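Local coordinates for AtxE2 (Asticcacaulis excentricus, PDB 5TXE), which hydrolyses the isopeptide bond of the lasso peptides astexin-2 and astexin-3, opening the threaded substrates into linear peptides, at residues A54-R68 / L350-A364. The protein carries 1 engineered substitution. Sequence-based numbering, arbitrary orientation.
Sequences ASETTPLLSLSPDGR and LLQGCERQAKRLICA
Strand 61-63 passes over the hairpin of 354-357 and 360-364, its axis 7.5 Å from that of 354-357 and running nearly the same way (11°), yet the two are not paired as neighbours in one sheet. E355 spans the gap: its side chain slides past L61 and L63 and brings OE1 to the backbone N of L63 (3.0 Å), which meets it on the syn side, 28° out of the carboxylate plane. Water 4 joins the same OE1 to L63 O, and water 3 links G353 O to L61 O. L63 lays CD1 against E355 CB (3.7 Å), while its CD2 reaches I362. L60 drops both methyls onto the CB of A364, CD1 at 3.7 Å, because a chi1 of 45° tucks its CG between the two backbone branches. At the corner, G353 N donates to E56 O, and a side chain on G353 would run into T58 O and L60 CD1. Q352, its chain kinked beyond CB, folds CB and CG against S55 O and sends NE2 to A54 O (3.0 Å), above the carbonyl plane; E366 takes a second bond from this amide. A leucine in its place would probably leave A54 O without this donor and the E366 carboxylate without its amide mate. At the far end Q357 NE2 makes a weak bond to G67 O (2.9 Å), at the close of the type I turn 64-67. The C354-C363 disulfide crosslinks the hairpin strands behind this surface. The first antiparallel sheet of the chain thus packs on the last one before the hydrolase domain, consistent with the place where the ring of blades closes in the beta-propeller of prolyl oligopeptidase relatives.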
loop_
_atom_site.group_PDB
_atom_site.type_symbol
_atom_site.label_atom_id
_atom_site.label_comp_id
_atom_site.label_asym_id
_atom_site.label_seq_id
_atom_site.Cartn_x
_atom_site.Cartn_y
_atom_site.Cartn_z
ATOM N N ALA A 54 2.146 1.787 -4.483
ATOM C CA ALA A 54 1.744 2.355 -5.741
ATOM C C ALA A 54 1.726 1.296 -6.811
ATOM O O ALA A 54 2.533 0.390 -6.797
ATOM C CB ALA A 54 2.722 3.420 -6.142
ATOM N N SER A 55 0.816 1.442 -7.756
ATOM C CA SER A 55 0.761 0.503 -8.863
ATOM C C SER A 55 0.592 1.255 -10.194
ATOM O O SER A 55 0.781 2.493 -10.288
ATOM C CB SER A 55 -0.384 -0.493 -8.613
ATOM O OG SER A 55 -1.625 0.193 -8.691
ATOM N N GLU A 56 0.192 0.528 -11.230
ATOM C CA GLU A 56 0.140 1.096 -12.590
ATOM C C GLU A 56 -0.655 2.345 -12.768
ATOM O O GLU A 56 -0.253 3.204 -13.518
ATOM C CB GLU A 56 -0.393 0.065 -13.606
ATOM C CG GLU A 56 0.554 -1.063 -13.924
ATOM C CD GLU A 56 0.302 -2.265 -13.042
ATOM O OE1 GLU A 56 0.005 -2.090 -11.821
ATOM O OE2 GLU A 56 0.376 -3.393 -13.577
ATOM N N THR A 57 -1.771 2.457 -12.083
ATOM C CA THR A 57 -2.643 3.607 -12.232
ATOM C C THR A 57 -2.500 4.644 -11.139
ATOM O O THR A 57 -3.321 5.550 -11.020
ATOM C CB THR A 57 -4.131 3.161 -12.267
ATOM O OG1 THR A 57 -4.453 2.559 -11.035
ATOM C CG2 THR A 57 -4.360 2.082 -13.314
ATOM N N THR A 58 -1.484 4.527 -10.302
ATOM C CA THR A 58 -1.304 5.528 -9.242
ATOM C C THR A 58 -0.923 6.845 -9.891
ATOM O O THR A 58 0.131 6.932 -10.553
ATOM C CB THR A 58 -0.195 5.092 -8.268
ATOM O OG1 THR A 58 -0.586 3.893 -7.577
ATOM C CG2 THR A 58 0.072 6.220 -7.265
ATOM N N PRO A 59 -1.723 7.892 -9.700
ATOM C CA PRO A 59 -1.468 9.132 -10.482
ATOM C C PRO A 59 -0.385 10.054 -9.907
ATOM O O PRO A 59 -0.650 11.220 -9.594
ATOM C CB PRO A 59 -2.815 9.831 -10.437
ATOM C CG PRO A 59 -3.399 9.414 -9.093
ATOM C CD PRO A 59 -2.917 8.009 -8.846
ATOM N N LEU A 60 0.818 9.539 -9.786
ATOM C CA LEU A 60 1.859 10.187 -8.978
ATOM C C LEU A 60 2.714 11.221 -9.728
ATOM O O LEU A 60 3.615 11.852 -9.125
ATOM C CB LEU A 60 2.759 9.138 -8.279
ATOM C CG LEU A 60 3.255 7.959 -9.068
ATOM C CD1 LEU A 60 4.156 8.457 -10.185
ATOM C CD2 LEU A 60 4.032 6.984 -8.178
ATOM N N LEU A 61 2.467 11.361 -11.028
ATOM C CA LEU A 61 3.171 12.355 -11.825
ATOM C C LEU A 61 2.252 12.934 -12.860
ATOM O O LEU A 61 1.215 12.322 -13.172
ATOM C CB LEU A 61 4.404 11.755 -12.456
ATOM C CG LEU A 61 4.211 10.641 -13.473
ATOM C CD1 LEU A 61 3.923 11.188 -14.863
ATOM C CD2 LEU A 61 5.468 9.813 -13.524
ATOM N N SER A 62 2.607 14.123 -13.357
ATOM C CA SER A 62 1.862 14.749 -14.385
ATOM C C SER A 62 2.765 15.407 -15.404
ATOM O O SER A 62 3.676 16.146 -15.048
ATOM C CB SER A 62 1.039 15.802 -13.719
ATOM O OG SER A 62 0.168 16.436 -14.640
ATOM N N LEU A 63 2.543 15.139 -16.677
ATOM C CA LEU A 63 3.341 15.781 -17.755
ATOM C C LEU A 63 2.748 17.100 -18.114
ATOM O O LEU A 63 1.527 17.261 -18.135
ATOM C CB LEU A 63 3.348 14.961 -19.013
ATOM C CG LEU A 63 4.061 13.640 -18.856
ATOM C CD1 LEU A 63 3.950 12.846 -20.147
ATOM C CD2 LEU A 63 5.519 13.853 -18.539
ATOM N N SER A 64 3.610 18.055 -18.409
ATOM C CA SER A 64 3.119 19.335 -18.923
ATOM C C SER A 64 2.319 19.128 -20.255
ATOM O O SER A 64 2.527 18.121 -20.948
ATOM C CB SER A 64 4.299 20.289 -19.130
ATOM O OG SER A 64 5.200 19.822 -20.121
ATOM N N PRO A 65 1.408 20.042 -20.587
ATOM C CA PRO A 65 0.686 20.032 -21.878
ATOM C C PRO A 65 1.573 19.801 -23.095
ATOM O O PRO A 65 1.258 18.926 -23.871
ATOM C CB PRO A 65 0.029 21.401 -21.917
ATOM C CG PRO A 65 -0.268 21.595 -20.458
ATOM C CD PRO A 65 1.043 21.241 -19.828
ATOM N N ASP A 66 2.732 20.441 -23.187
ATOM C CA ASP A 66 3.636 20.178 -24.329
ATOM C C ASP A 66 4.505 18.946 -24.147
ATOM O O ASP A 66 5.345 18.635 -25.008
ATOM C CB ASP A 66 4.523 21.402 -24.652
ATOM C CG ASP A 66 5.566 21.727 -23.551
ATOM O OD1 ASP A 66 5.693 20.985 -22.544
ATOM O OD2 ASP A 66 6.262 22.760 -23.708
ATOM N N GLY A 67 4.372 18.255 -23.020
ATOM C CA GLY A 67 5.183 17.040 -22.782
ATOM C C GLY A 67 6.638 17.214 -22.372
ATOM O O GLY A 67 7.348 16.230 -22.179
ATOM N N ARG A 68 7.108 18.445 -22.254
ATOM C CA ARG A 68 8.535 18.663 -22.016
ATOM C C ARG A 68 8.958 18.617 -20.550
ATOM O O ARG A 68 10.138 18.530 -20.273
ATOM C CB ARG A 68 8.999 19.959 -22.710
ATOM C CG ARG A 68 9.118 19.754 -24.251
ATOM C CD ARG A 68 9.660 20.920 -25.105
ATOM N NE ARG A 68 9.210 22.184 -24.516
ATOM C CZ ARG A 68 10.003 23.183 -24.129
ATOM N NH1 ARG A 68 11.320 23.131 -24.324
ATOM N NH2 ARG A 68 9.468 24.257 -23.556
ATOM N N LEU A 350 8.067 -2.685 -10.912
ATOM C CA LEU A 350 6.829 -2.029 -11.169
ATOM C C LEU A 350 7.084 -0.785 -11.983
ATOM O O LEU A 350 8.109 -0.131 -11.812
ATOM C CB LEU A 350 6.175 -1.606 -9.842
ATOM C CG LEU A 350 5.850 -2.701 -8.839
ATOM C CD1 LEU A 350 5.603 -2.200 -7.402
ATOM C CD2 LEU A 350 4.634 -3.430 -9.367
ATOM N N LEU A 351 6.125 -0.461 -12.839
ATOM C CA LEU A 351 6.055 0.839 -13.491
ATOM C C LEU A 351 4.763 1.461 -13.067
ATOM O O LEU A 351 3.715 0.862 -13.228
ATOM C CB LEU A 351 6.032 0.716 -15.000
ATOM C CG LEU A 351 7.241 0.145 -15.671
ATOM C CD1 LEU A 351 6.925 0.048 -17.161
ATOM C CD2 LEU A 351 8.453 1.015 -15.451
ATOM N N GLN A 352 4.835 2.677 -12.548
ATOM C CA GLN A 352 3.712 3.293 -11.897
ATOM C C GLN A 352 3.448 4.669 -12.482
ATOM O O GLN A 352 4.379 5.442 -12.725
ATOM C CB GLN A 352 4.069 3.431 -10.409
ATOM C CG GLN A 352 4.318 2.099 -9.727
ATOM C CD GLN A 352 5.375 2.178 -8.643
ATOM O OE1 GLN A 352 6.351 2.918 -8.752
ATOM N NE2 GLN A 352 5.231 1.357 -7.631
ATOM N N GLY A 353 2.188 5.002 -12.663
ATOM C CA GLY A 353 1.813 6.367 -13.026
ATOM C C GLY A 353 2.212 6.843 -14.414
ATOM O O GLY A 353 2.189 8.060 -14.701
ATOM N N CYS A 354 2.594 5.898 -15.260
ATOM C CA CYS A 354 3.162 6.213 -16.558
ATOM C C CYS A 354 2.246 7.103 -17.392
ATOM O O CYS A 354 1.034 6.910 -17.437
ATOM C CB CYS A 354 3.399 4.950 -17.352
ATOM S SG CYS A 354 4.571 3.716 -16.710
ATOM N N GLU A 355 2.844 8.062 -18.064
ATOM C CA GLU A 355 2.154 8.919 -19.031
ATOM C C GLU A 355 3.013 9.072 -20.306
ATOM O O GLU A 355 4.286 9.029 -20.253
ATOM C CB GLU A 355 1.891 10.293 -18.432
ATOM C CG GLU A 355 0.804 10.288 -17.347
ATOM C CD GLU A 355 0.363 11.705 -16.947
ATOM O OE1 GLU A 355 0.991 12.702 -17.374
ATOM O OE2 GLU A 355 -0.606 11.836 -16.174
ATOM N N ARG A 356 2.345 9.217 -21.462
ATOM C CA ARG A 356 3.080 9.211 -22.752
ATOM C C ARG A 356 3.372 10.604 -23.258
ATOM O O ARG A 356 2.522 11.477 -23.207
ATOM C CB ARG A 356 2.282 8.438 -23.791
ATOM C CG ARG A 356 2.990 8.190 -25.126
ATOM C CD ARG A 356 2.143 7.348 -26.088
ATOM N NE ARG A 356 0.884 7.996 -26.421
ATOM C CZ ARG A 356 0.778 9.026 -27.252
ATOM N NH1 ARG A 356 1.838 9.480 -27.942
ATOM N NH2 ARG A 356 -0.400 9.570 -27.436
ATOM N N GLN A 357 4.604 10.793 -23.703
ATOM C CA GLN A 357 5.018 11.938 -24.528
ATOM C C GLN A 357 5.615 11.382 -25.842
ATOM O O GLN A 357 6.731 10.825 -25.844
ATOM C CB GLN A 357 6.118 12.765 -23.832
ATOM C CG GLN A 357 6.835 13.788 -24.742
ATOM C CD GLN A 357 8.345 13.777 -24.561
ATOM O OE1 GLN A 357 9.001 12.755 -24.788
ATOM N NE2 GLN A 357 8.912 14.907 -24.166
ATOM N N ALA A 358 4.910 11.627 -26.940
ATOM C CA ALA A 358 5.285 11.120 -28.255
ATOM C C ALA A 358 5.591 9.622 -28.203
ATOM O O ALA A 358 4.686 8.837 -27.911
ATOM C CB ALA A 358 6.460 11.913 -28.815
ATOM N N LYS A 359 6.860 9.238 -28.403
ATOM C CA LYS A 359 7.281 7.844 -28.371
ATOM C C LYS A 359 8.112 7.441 -27.125
ATOM O O LYS A 359 8.875 6.452 -27.120
ATOM C CB LYS A 359 7.990 7.525 -29.679
ATOM C CG LYS A 359 6.974 7.160 -30.740
ATOM C CD LYS A 359 7.638 6.955 -32.077
ATOM C CE LYS A 359 6.559 7.037 -33.146
ATOM N NZ LYS A 359 7.124 7.032 -34.514
ATOM N N ARG A 360 7.915 8.199 -26.046
ATOM C CA ARG A 360 8.361 7.758 -24.723
ATOM C C ARG A 360 7.211 7.684 -23.704
ATOM O O ARG A 360 6.209 8.399 -23.760
ATOM C CB ARG A 360 9.585 8.538 -24.199
ATOM C CG ARG A 360 9.808 9.893 -24.820
ATOM C CD ARG A 360 11.266 10.103 -25.209
ATOM N NE ARG A 360 12.136 10.437 -24.076
ATOM C CZ ARG A 360 12.096 11.591 -23.402
ATOM N NH1 ARG A 360 11.218 12.557 -23.690
ATOM N NH2 ARG A 360 12.948 11.771 -22.405
ATOM N N LEU A 361 7.392 6.767 -22.775
ATOM C CA LEU A 361 6.614 6.691 -21.579
ATOM C C LEU A 361 7.497 7.292 -20.473
ATOM O O LEU A 361 8.672 6.969 -20.372
ATOM C CB LEU A 361 6.334 5.215 -21.304
ATOM C CG LEU A 361 4.969 4.812 -20.823
ATOM C CD1 LEU A 361 3.855 5.514 -21.593
ATOM C CD2 LEU A 361 4.836 3.310 -20.950
ATOM N N ILE A 362 6.932 8.180 -19.683
ATOM C CA ILE A 362 7.574 8.611 -18.453
ATOM C C ILE A 362 6.868 7.956 -17.281
ATOM O O ILE A 362 5.658 8.147 -17.109
ATOM C CB ILE A 362 7.496 10.124 -18.317
ATOM C CG1 ILE A 362 8.418 10.721 -19.392
ATOM C CG2 ILE A 362 8.115 10.597 -17.017
ATOM C CD1 ILE A 362 7.815 11.044 -20.708
ATOM N N CYS A 363 7.629 7.238 -16.483
ATOM C CA CYS A 363 7.098 6.392 -15.401
ATOM C C CYS A 363 7.824 6.567 -14.064
ATOM O O CYS A 363 9.017 6.879 -14.031
ATOM C CB CYS A 363 7.295 4.922 -15.771
ATOM S SG CYS A 363 6.524 4.450 -17.318
ATOM N N ALA A 364 7.138 6.285 -12.960
ATOM C CA ALA A 364 7.876 5.913 -11.768
ATOM C C ALA A 364 8.205 4.443 -11.894
ATOM O O ALA A 364 7.457 3.697 -12.495
ATOM C CB ALA A 364 7.043 6.164 -10.512
HETATM O O HOH W 1 1.899 3.028 -15.349
HETATM O O HOH W 2 -1.056 5.390 -15.658
HETATM O O HOH W 3 0.803 9.524 -13.122
HETATM O O HOH W 4 -0.325 14.888 -17.815
#